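Local coordinates for protein endoglucanase (Humicola insolens, PDB 1DYS) that hydrolyses internal beta-1,4-glucosidic linkages in cellulose as a family 6 endoglucanase, contributing to the recycling of plant biomass, at residues Leu11-Arg25 / Ala37-Tyr51. Numbering follows the deposited sequence.
Sequences LLVNSDYSSKLDQTR and AAKVKYVQEKVGTFY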
ATOM      1  N   LEU A  11      -2.557 -28.596   0.951  1.00 19.06           N
ATOM      2  CA  LEU A  11      -2.765 -27.135   0.862  1.00 19.38           C
ATOM      3  C   LEU A  11      -2.390 -26.676  -0.536  1.00 14.73           C
ATOM      4  O   LEU A  11      -1.368 -26.977  -1.135  1.00 15.07           O
ATOM      5  CB  LEU A  11      -1.887 -26.436   1.910  1.00 16.36           C
ATOM      6  CG  LEU A  11      -2.077 -24.912   1.965  1.00 17.32           C
ATOM      7  CD1 LEU A  11      -3.505 -24.449   2.241  1.00 18.77           C
ATOM      8  CD2 LEU A  11      -1.078 -24.334   2.975  1.00 16.40           C
ATOM      9  N   LEU A  12      -3.308 -25.925  -1.186  1.00 16.75           N
ATOM     10  CA  LEU A  12      -3.125 -25.546  -2.572  1.00 13.59           C
ATOM     11  C   LEU A  12      -1.965 -24.587  -2.834  1.00 18.27           C
ATOM     12  O   LEU A  12      -1.785 -23.645  -2.064  1.00 16.05           O
ATOM     13  CB  LEU A  12      -4.442 -24.977  -3.132  1.00 14.84           C
ATOM     14  CG  LEU A  12      -4.456 -24.605  -4.621  1.00 19.82           C
ATOM     15  CD1 LEU A  12      -4.575 -25.816  -5.530  1.00 16.23           C
ATOM     16  CD2 LEU A  12      -5.590 -23.626  -4.897  1.00 21.50           C
ATOM     17  N   VAL A  13      -1.231 -24.848  -3.917  1.00 18.01           N
ATOM     18  CA  VAL A  13      -0.152 -23.899  -4.258  1.00 15.29           C
ATOM     19  C   VAL A  13      -0.765 -22.538  -4.586  1.00 17.10           C
ATOM     20  O   VAL A  13      -1.842 -22.430  -5.178  1.00 20.59           O
ATOM     21  CB  VAL A  13       0.659 -24.428  -5.453  1.00 16.36           C
ATOM     22  CG1 VAL A  13       1.363 -23.323  -6.221  1.00 25.91           C
ATOM     23  CG2 VAL A  13       1.665 -25.517  -5.031  1.00 20.83           C
ATOM     24  N   ASN A  14      -0.082 -21.460  -4.217  1.00 15.04           N
ATOM     25  CA  ASN A  14      -0.487 -20.097  -4.556  1.00 17.17           C
ATOM     26  C   ASN A  14       0.224 -19.803  -5.880  1.00 19.93           C
ATOM     27  O   ASN A  14       1.451 -19.688  -5.954  1.00 15.61           O
ATOM     28  CB  ASN A  14      -0.115 -19.145  -3.433  1.00 14.05           C
ATOM     29  CG  ASN A  14      -0.363 -17.678  -3.725  1.00 15.07           C
ATOM     30  OD1 ASN A  14      -0.369 -17.302  -4.872  1.00 18.33           O
ATOM     31  ND2 ASN A  14      -0.548 -16.886  -2.646  1.00 19.81           N
ATOM     32  N   SER A  15      -0.513 -19.671  -6.988  1.00 16.93           N
ATOM     33  CA  SER A  15       0.083 -19.464  -8.292  1.00 19.54           C
ATOM     34  C   SER A  15       0.782 -18.121  -8.436  1.00 19.95           C
ATOM     35  O   SER A  15       1.786 -18.059  -9.162  1.00 19.84           O
ATOM     36  CB  SER A  15      -0.956 -19.650  -9.400  1.00 23.25           C
ATOM     37  OG  SER A  15      -2.073 -18.825  -9.110  1.00 23.52           O
ATOM     38  N   ASP A  16       0.280 -17.088  -7.757  1.00 20.02           N
ATOM     39  CA  ASP A  16       0.971 -15.795  -7.901  1.00 18.50           C
ATOM     40  C   ASP A  16       2.352 -15.868  -7.256  1.00 19.89           C
ATOM     41  O   ASP A  16       3.378 -15.425  -7.806  1.00 20.29           O
ATOM     42  CB  ASP A  16       0.117 -14.704  -7.280  1.00 21.86           C
ATOM     43  CG  ASP A  16       0.800 -13.343  -7.461  1.00 36.14           C
ATOM     44  OD1 ASP A  16       1.355 -13.024  -8.545  1.00 38.17           O
ATOM     45  OD2 ASP A  16       0.798 -12.626  -6.446  1.00 36.83           O
ATOM     46  N   TYR A  17       2.368 -16.414  -6.024  1.00 18.14           N
ATOM     47  CA  TYR A  17       3.632 -16.595  -5.332  1.00 16.72           C
ATOM     48  C   TYR A  17       4.585 -17.472  -6.105  1.00 15.19           C
ATOM     49  O   TYR A  17       5.793 -17.249  -6.262  1.00 16.05           O
ATOM     50  CB  TYR A  17       3.339 -17.217  -3.965  1.00 17.07           C
ATOM     51  CG  TYR A  17       4.487 -17.488  -3.041  1.00 13.43           C
ATOM     52  CD1 TYR A  17       5.551 -16.612  -2.867  1.00 13.11           C
ATOM     53  CD2 TYR A  17       4.495 -18.678  -2.304  1.00 16.87           C
ATOM     54  CE1 TYR A  17       6.566 -16.914  -1.969  1.00 13.74           C
ATOM     55  CE2 TYR A  17       5.513 -18.987  -1.411  1.00 16.10           C
ATOM     56  CZ  TYR A  17       6.535 -18.091  -1.262  1.00 13.11           C
ATOM     57  OH  TYR A  17       7.561 -18.339  -0.380  1.00 14.15           O
ATOM     58  N   SER A  18       4.126 -18.621  -6.603  1.00 15.39           N
ATOM     59  CA  SER A  18       4.960 -19.489  -7.436  1.00 18.04           C
ATOM     60  C   SER A  18       5.539 -18.778  -8.649  1.00 17.83           C
ATOM     61  O   SER A  18       6.711 -18.969  -8.990  1.00 19.59           O
ATOM     62  CB  SER A  18       4.086 -20.689  -7.846  1.00 21.27           C
ATOM     63  OG  SER A  18       4.205 -21.725  -6.886  0.50 27.39           O
ATOM     64  N   SER A  19       4.775 -17.879  -9.270  1.00 17.26           N
ATOM     65  CA  SER A  19       5.304 -17.108 -10.395  1.00 17.67           C
ATOM     66  C   SER A  19       6.442 -16.184  -9.979  1.00 17.75           C
ATOM     67  O   SER A  19       7.487 -16.094 -10.637  1.00 18.25           O
ATOM     68  CB  SER A  19       4.169 -16.320 -11.076  1.00 20.98           C
ATOM     69  OG  SER A  19       3.240 -17.212 -11.644  0.60 16.86           O
ATOM     70  N   LYS A  20       6.251 -15.517  -8.832  1.00 17.13           N
ATOM     71  CA  LYS A  20       7.262 -14.599  -8.333  1.00 13.44           C
ATOM     72  C   LYS A  20       8.562 -15.317  -7.981  1.00 17.29           C
ATOM     73  O   LYS A  20       9.658 -14.803  -8.218  1.00 16.89           O
ATOM     74  CB  LYS A  20       6.730 -13.861  -7.102  1.00 17.94           C
ATOM     75  CG  LYS A  20       5.483 -13.027  -7.443  1.00 24.75           C
ATOM     76  CD  LYS A  20       5.132 -12.266  -6.181  1.00 22.80           C
ATOM     77  CE  LYS A  20       3.713 -11.824  -6.066  1.00 28.68           C
ATOM     78  NZ  LYS A  20       3.519 -10.951  -4.876  1.00 22.43           N
ATOM     79  N   LEU A  21       8.477 -16.536  -7.493  1.00 17.11           N
ATOM     80  CA  LEU A  21       9.628 -17.356  -7.155  1.00 13.52           C
ATOM     81  C   LEU A  21      10.465 -17.741  -8.370  1.00 17.88           C
ATOM     82  O   LEU A  21      11.618 -18.131  -8.183  1.00 16.70           O
ATOM     83  CB  LEU A  21       9.187 -18.656  -6.458  1.00 15.72           C
ATOM     84  CG  LEU A  21       8.879 -18.402  -4.990  1.00 17.14           C
ATOM     85  CD1 LEU A  21       8.130 -19.588  -4.362  1.00 19.64           C
ATOM     86  CD2 LEU A  21      10.128 -18.103  -4.161  1.00 16.96           C
ATOM     87  N   ASP A  22       9.848 -17.686  -9.548  1.00 18.31           N
ATOM     88  CA  ASP A  22      10.668 -17.962 -10.745  1.00 17.60           C
ATOM     89  C   ASP A  22      11.882 -17.051 -10.790  1.00 20.83           C
ATOM     90  O   ASP A  22      12.991 -17.478 -11.147  1.00 20.39           O
ATOM     91  CB  ASP A  22       9.858 -17.855 -12.034  1.00 17.76           C
ATOM     92  CG  ASP A  22      10.260 -18.958 -12.995  1.00 28.60           C
ATOM     93  OD1 ASP A  22      10.136 -20.126 -12.571  1.00 23.59           O
ATOM     94  OD2 ASP A  22      10.698 -18.644 -14.133  1.00 24.61           O
ATOM     95  N   GLN A  23      11.744 -15.782 -10.365  1.00 18.04           N
ATOM     96  CA  GLN A  23      12.896 -14.887 -10.318  1.00 19.08           C
ATOM     97  C   GLN A  23      13.982 -15.479  -9.437  1.00 21.56           C
ATOM     98  O   GLN A  23      15.175 -15.435  -9.767  1.00 22.98           O
ATOM     99  CB  GLN A  23      12.486 -13.516  -9.756  1.00 19.16           C
ATOM    100  CG  GLN A  23      13.666 -12.557  -9.651  1.00 25.29           C
ATOM    101  CD  GLN A  23      13.245 -11.131  -9.354  1.00 30.48           C
ATOM    102  OE1 GLN A  23      14.107 -10.246  -9.276  1.00 28.64           O
ATOM    103  NE2 GLN A  23      11.962 -10.865  -9.187  1.00 17.97           N
ATOM    104  N   THR A  24      13.575 -16.079  -8.298  1.00 17.27           N
ATOM    105  CA  THR A  24      14.554 -16.652  -7.376  1.00 17.10           C
ATOM    106  C   THR A  24      15.255 -17.842  -7.995  1.00 20.53           C
ATOM    107  O   THR A  24      16.462 -18.018  -7.881  1.00 20.84           O
ATOM    108  CB  THR A  24      13.887 -17.061  -6.030  1.00 12.75           C
ATOM    109  OG1 THR A  24      12.972 -16.007  -5.666  1.00 18.44           O
ATOM    110  CG2 THR A  24      14.900 -17.214  -4.921  1.00 16.82           C
ATOM    111  N   ARG A  25      14.475 -18.724  -8.594  1.00 21.00           N
ATOM    112  CA  ARG A  25      14.996 -19.880  -9.297  1.00 17.91           C
ATOM    113  C   ARG A  25      15.930 -19.411 -10.407  1.00 19.93           C
ATOM    114  O   ARG A  25      17.025 -19.971 -10.418  1.00 24.01           O
ATOM    115  CB  ARG A  25      13.878 -20.691  -9.956  1.00 21.80           C
ATOM    116  CG  ARG A  25      14.285 -22.161 -10.107  1.00 27.75           C
ATOM    117  CD  ARG A  25      13.118 -22.838 -10.898  1.00 31.43           C
ATOM    118  NE  ARG A  25      13.259 -22.213 -12.219  1.00 36.58           N
ATOM    119  CZ  ARG A  25      14.187 -22.715 -13.049  1.00 38.46           C
ATOM    120  NH1 ARG A  25      14.935 -23.782 -12.801  1.00 41.76           N
ATOM    121  NH2 ARG A  25      14.314 -22.040 -14.164  1.00 22.34           N
ATOM    122  N   ALA A  37      18.362 -23.837  -6.832  1.00 19.31           N
ATOM    123  CA  ALA A  37      17.360 -23.624  -7.872  1.00 16.22           C
ATOM    124  C   ALA A  37      16.286 -24.711  -7.764  1.00 22.25           C
ATOM    125  O   ALA A  37      15.095 -24.455  -7.893  1.00 20.26           O
ATOM    126  CB  ALA A  37      18.003 -23.686  -9.259  1.00 22.22           C
ATOM    127  N   ALA A  38      16.730 -25.926  -7.464  1.00 19.54           N
ATOM    128  CA  ALA A  38      15.853 -27.082  -7.318  1.00 16.76           C
ATOM    129  C   ALA A  38      14.970 -26.926  -6.076  1.00 21.41           C
ATOM    130  O   ALA A  38      13.805 -27.325  -6.106  1.00 20.71           O
ATOM    131  CB  ALA A  38      16.707 -28.340  -7.185  1.00 18.76           C
ATOM    132  N   LYS A  39      15.556 -26.361  -5.024  1.00 18.20           N
ATOM    133  CA  LYS A  39      14.752 -26.089  -3.812  1.00 16.71           C
ATOM    134  C   LYS A  39      13.671 -25.054  -4.153  1.00 18.03           C
ATOM    135  O   LYS A  39      12.546 -25.239  -3.634  1.00 16.49           O
ATOM    136  CB  LYS A  39      15.740 -25.568  -2.763  1.00 15.79           C
ATOM    137  CG  LYS A  39      16.464 -26.684  -2.052  1.00 15.84           C
ATOM    138  CD  LYS A  39      17.749 -26.307  -1.357  1.00 24.79           C
ATOM    139  CE  LYS A  39      17.546 -25.669  -0.001  1.00 23.47           C
ATOM    140  NZ  LYS A  39      18.868 -25.209   0.562  1.00 25.57           N
ATOM    141  N   VAL A  40      13.979 -24.014  -4.910  1.00 18.40           N
ATOM    142  CA  VAL A  40      12.938 -23.066  -5.321  1.00 16.71           C
ATOM    143  C   VAL A  40      11.839 -23.780  -6.102  1.00 18.50           C
ATOM    144  O   VAL A  40      10.635 -23.609  -5.852  1.00 17.77           O
ATOM    145  CB  VAL A  40      13.509 -21.865  -6.106  1.00 13.77           C
ATOM    146  CG1 VAL A  40      12.352 -20.945  -6.512  1.00 18.12           C
ATOM    147  CG2 VAL A  40      14.515 -21.077  -5.259  1.00 17.94           C
ATOM    148  N   LYS A  41      12.219 -24.622  -7.098  1.00 18.92           N
ATOM    149  CA  LYS A  41      11.185 -25.341  -7.869  1.00 22.78           C
ATOM    150  C   LYS A  41      10.330 -26.247  -6.993  1.00 21.74           C
ATOM    151  O   LYS A  41       9.132 -26.413  -7.232  1.00 18.77           O
ATOM    152  CB  LYS A  41      11.834 -26.118  -9.029  1.00 23.98           C
ATOM    153  CG  LYS A  41      10.831 -26.444 -10.138  1.00 21.98           C
ATOM    154  CD  LYS A  41      11.545 -26.503 -11.488  1.00 32.46           C
ATOM    155  CE  LYS A  41      11.293 -27.819 -12.191  1.00 40.42           C
ATOM    156  NZ  LYS A  41       9.938 -27.927 -12.789  1.00 45.05           N
ATOM    157  N   TYR A  42      10.871 -26.804  -5.932  1.00 17.12           N
ATOM    158  CA  TYR A  42      10.170 -27.639  -4.961  1.00 17.44           C
ATOM    159  C   TYR A  42       9.076 -26.758  -4.334  1.00 17.60           C
ATOM    160  O   TYR A  42       7.919 -27.139  -4.401  1.00 18.30           O
ATOM    161  CB  TYR A  42      11.043 -28.225  -3.859  1.00 18.45           C
ATOM    162  CG  TYR A  42      10.363 -29.070  -2.804  1.00 19.03           C
ATOM    163  CD1 TYR A  42       9.661 -28.525  -1.756  1.00 17.73           C
ATOM    164  CD2 TYR A  42      10.434 -30.463  -2.861  1.00 21.04           C
ATOM    165  CE1 TYR A  42       9.037 -29.294  -0.788  1.00 18.75           C
ATOM    166  CE2 TYR A  42       9.826 -31.250  -1.889  1.00 28.47           C
ATOM    167  CZ  TYR A  42       9.130 -30.666  -0.858  1.00 28.03           C
ATOM    168  OH  TYR A  42       8.525 -31.462   0.092  1.00 25.85           O
ATOM    169  N   VAL A  43       9.504 -25.588  -3.854  1.00 16.45           N
ATOM    170  CA  VAL A  43       8.473 -24.688  -3.299  1.00 13.47           C
ATOM    171  C   VAL A  43       7.455 -24.316  -4.354  1.00 18.93           C
ATOM    172  O   VAL A  43       6.251 -24.200  -4.064  1.00 17.25           O
ATOM    173  CB  VAL A  43       9.131 -23.430  -2.684  1.00 17.47           C
ATOM    174  CG1 VAL A  43       8.101 -22.433  -2.141  1.00 15.90           C
ATOM    175  CG2 VAL A  43      10.100 -23.863  -1.601  1.00 14.49           C
ATOM    176  N   GLN A  44       7.869 -24.037  -5.605  1.00 14.80           N
ATOM    177  CA  GLN A  44       6.945 -23.611  -6.638  1.00 16.17           C
ATOM    178  C   GLN A  44       5.818 -24.590  -6.975  1.00 15.63           C
ATOM    179  O   GLN A  44       4.696 -24.170  -7.274  1.00 16.96           O
ATOM    180  CB  GLN A  44       7.684 -23.336  -7.980  1.00 16.42           C
ATOM    181  CG  GLN A  44       8.479 -22.037  -7.945  1.00 19.44           C
ATOM    182  CD  GLN A  44       9.204 -21.829  -9.268  1.00 23.66           C
ATOM    183  OE1 GLN A  44      10.088 -22.610  -9.599  1.00 20.63           O
ATOM    184  NE2 GLN A  44       8.844 -20.797 -10.031  1.00 21.61           N
ATOM    185  N   GLU A  45       6.140 -25.874  -6.931  1.00 17.72           N
ATOM    186  CA  GLU A  45       5.181 -26.889  -7.336  1.00 20.01           C
ATOM    187  C   GLU A  45       4.574 -27.665  -6.201  1.00 18.93           C
ATOM    188  O   GLU A  45       3.481 -28.218  -6.402  1.00 23.99           O
ATOM    189  CB  GLU A  45       5.914 -27.893  -8.230  1.00 18.32           C
ATOM    190  CG  GLU A  45       6.681 -27.266  -9.367  1.00 23.77           C
ATOM    191  CD  GLU A  45       6.848 -28.194 -10.547  1.00 33.30           C
ATOM    192  OE1 GLU A  45       6.979 -29.416 -10.331  1.00 45.19           O
ATOM    193  OE2 GLU A  45       6.864 -27.711 -11.697  1.00 35.39           O
ATOM    194  N   LYS A  46       5.261 -27.801  -5.082  1.00 18.31           N
ATOM    195  CA  LYS A  46       4.763 -28.680  -4.042  1.00 18.40           C
ATOM    196  C   LYS A  46       4.436 -28.065  -2.711  1.00 23.82           C
ATOM    197  O   LYS A  46       4.098 -28.838  -1.796  1.00 24.60           O
ATOM    198  CB  LYS A  46       5.804 -29.804  -3.801  1.00 18.01           C
ATOM    199  CG  LYS A  46       5.924 -30.734  -5.000  1.00 23.69           C
ATOM    200  CD  LYS A  46       7.386 -31.043  -5.297  1.00 30.76           C
ATOM    201  CE  LYS A  46       7.497 -32.076  -6.404  1.00 45.46           C
ATOM    202  NZ  LYS A  46       7.273 -31.544  -7.785  1.00 43.16           N
ATOM    203  N   VAL A  47       4.592 -26.742  -2.538  1.00 17.29           N
ATOM    204  CA  VAL A  47       4.357 -26.231  -1.176  1.00 15.28           C
ATOM    205  C   VAL A  47       3.175 -25.257  -1.187  1.00 13.52           C
ATOM    206  O   VAL A  47       3.303 -24.285  -1.923  1.00 16.31           O
ATOM    207  CB  VAL A  47       5.619 -25.526  -0.674  1.00 14.62           C
ATOM    208  CG1 VAL A  47       5.427 -24.809   0.643  1.00 13.84           C
ATOM    209  CG2 VAL A  47       6.769 -26.544  -0.446  1.00 17.49           C
ATOM    210  N   GLY A  48       2.083 -25.631  -0.508  1.00 15.51           N
ATOM    211  CA  GLY A  48       0.917 -24.725  -0.583  1.00 16.24           C
ATOM    212  C   GLY A  48       1.159 -23.454   0.228  1.00 15.45           C
ATOM    213  O   GLY A  48       1.854 -23.500   1.225  1.00 15.17           O
ATOM    214  N   THR A  49       0.565 -22.352  -0.247  1.00 16.03           N
ATOM    215  CA  THR A  49       0.662 -21.089   0.486  1.00 16.13           C
ATOM    216  C   THR A  49      -0.723 -20.437   0.425  1.00 17.15           C
ATOM    217  O   THR A  49      -1.397 -20.613  -0.593  1.00 15.90           O
ATOM    218  CB  THR A  49       1.738 -20.204  -0.131  1.00 16.91           C
ATOM    219  OG1 THR A  49       3.004 -20.884   0.030  1.00 14.21           O
ATOM    220  CG2 THR A  49       1.933 -18.942   0.716  1.00 16.21           C
ATOM    221  N   PHE A  50      -1.158 -19.762   1.498  1.00 16.48           N
ATOM    222  CA  PHE A  50      -2.430 -19.062   1.360  1.00 13.84           C
ATOM    223  C   PHE A  50      -2.362 -17.890   0.384  1.00 14.81           C
ATOM    224  O   PHE A  50      -1.308 -17.324   0.080  1.00 15.09           O
ATOM    225  CB  PHE A  50      -2.737 -18.429   2.743  1.00 13.55           C
ATOM    226  CG  PHE A  50      -3.360 -19.382   3.709  1.00 13.29           C
ATOM    227  CD1 PHE A  50      -2.785 -20.602   3.993  1.00 16.48           C
ATOM    228  CD2 PHE A  50      -4.558 -19.054   4.327  1.00 15.87           C
ATOM    229  CE1 PHE A  50      -3.381 -21.470   4.873  1.00 15.15           C
ATOM    230  CE2 PHE A  50      -5.189 -19.933   5.200  1.00 16.11           C
ATOM    231  CZ  PHE A  50      -4.589 -21.164   5.495  1.00 15.82           C
ATOM    232  N   TYR A  51      -3.557 -17.559  -0.117  1.00 11.65           N
ATOM    233  CA  TYR A  51      -3.779 -16.364  -0.956  1.00 12.70           C
ATOM    234  C   TYR A  51      -4.286 -15.228  -0.074  1.00 11.84           C
ATOM    235  O   TYR A  51      -5.292 -15.403   0.650  1.00 15.79           O
ATOM    236  CB  TYR A  51      -4.890 -16.716  -1.961  1.00 13.11           C
ATOM    237  CG  TYR A  51      -4.521 -17.674  -3.082  1.00 13.50           C
ATOM    238  CD1 TYR A  51      -4.450 -19.036  -2.786  1.00 13.00           C
ATOM    239  CD2 TYR A  51      -4.303 -17.281  -4.381  1.00 15.21           C
ATOM    240  CE1 TYR A  51      -4.143 -19.978  -3.740  1.00 15.73           C
ATOM    241  CE2 TYR A  51      -3.998 -18.218  -5.365  1.00 16.71           C
ATOM    242  CZ  TYR A  51      -3.909 -19.557  -5.031  1.00 19.01           C
ATOM    243  OH  TYR A  51      -3.593 -20.463  -6.021  1.00 16.58           O
TER
HETATM  244  O   HOH W   1       2.505 -21.925  -2.828  1.00 16.04           O
HETATM  245  O   HOH W   2       4.684 -21.795  -4.388  1.00 20.44           O
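The side-chain amide of Asn-14 lies flat over one face of the Tyr-51 ring: the two planes differ by 10°, and Asn-14 CG stands 3.9 Å above the ring plane, over its centre. With CG anti to the backbone N (chi1 174°), the amide also reaches two backbones. Asn-14 ND2 donates to Phe-50 O at 2.9 Å, while OD1 accepts from Tyr-17 N, nearly straight, and weakly from Asp-16 N, which makes Asn-14 the N-cap of helix 15-29. Three residues ahead of this cap, Leu-11 O receives a CA-H...O contact from Gly-48 CA at 3.3 Å.

Between the helices, whose segments run antiparallel (177°) with axes 8.9 Å apart, Gln-44 fits as a knob among Ser-18, Leu-21, Asp-22 and Arg-25. Gln-44 NE2 donates in its amide plane to Ser-18 O at 3.0 Å and to Asp-22 OD1 at 2.9 Å, the latter accepting on its anti lone pair. This double grip fixes the amide's rotation. An alanine in place of Gln-44 is likely to leave Ser-18 O and Asp-22 OD1 without this donor and open a gap beside Leu-21 CB. Deeper in the interface, Leu-21 CD1 meets Val-43 CG1 at 3.6 Å and also lies over one face of the Tyr-17 ring.

In the distorted beta/alpha barrel of family 6, this helical hairpin connects strands 10-11 and 51-53, with Phe-50 and Tyr-17 near the probable substrate-binding residues Trp-52 and Glu-314. It rests on helix 332-340 through Thr-24 and Val-40, while Leu-12 and Tyr-51 pack between helix 60-74 and strand 79-85, which pairs in parallel with both connected strands.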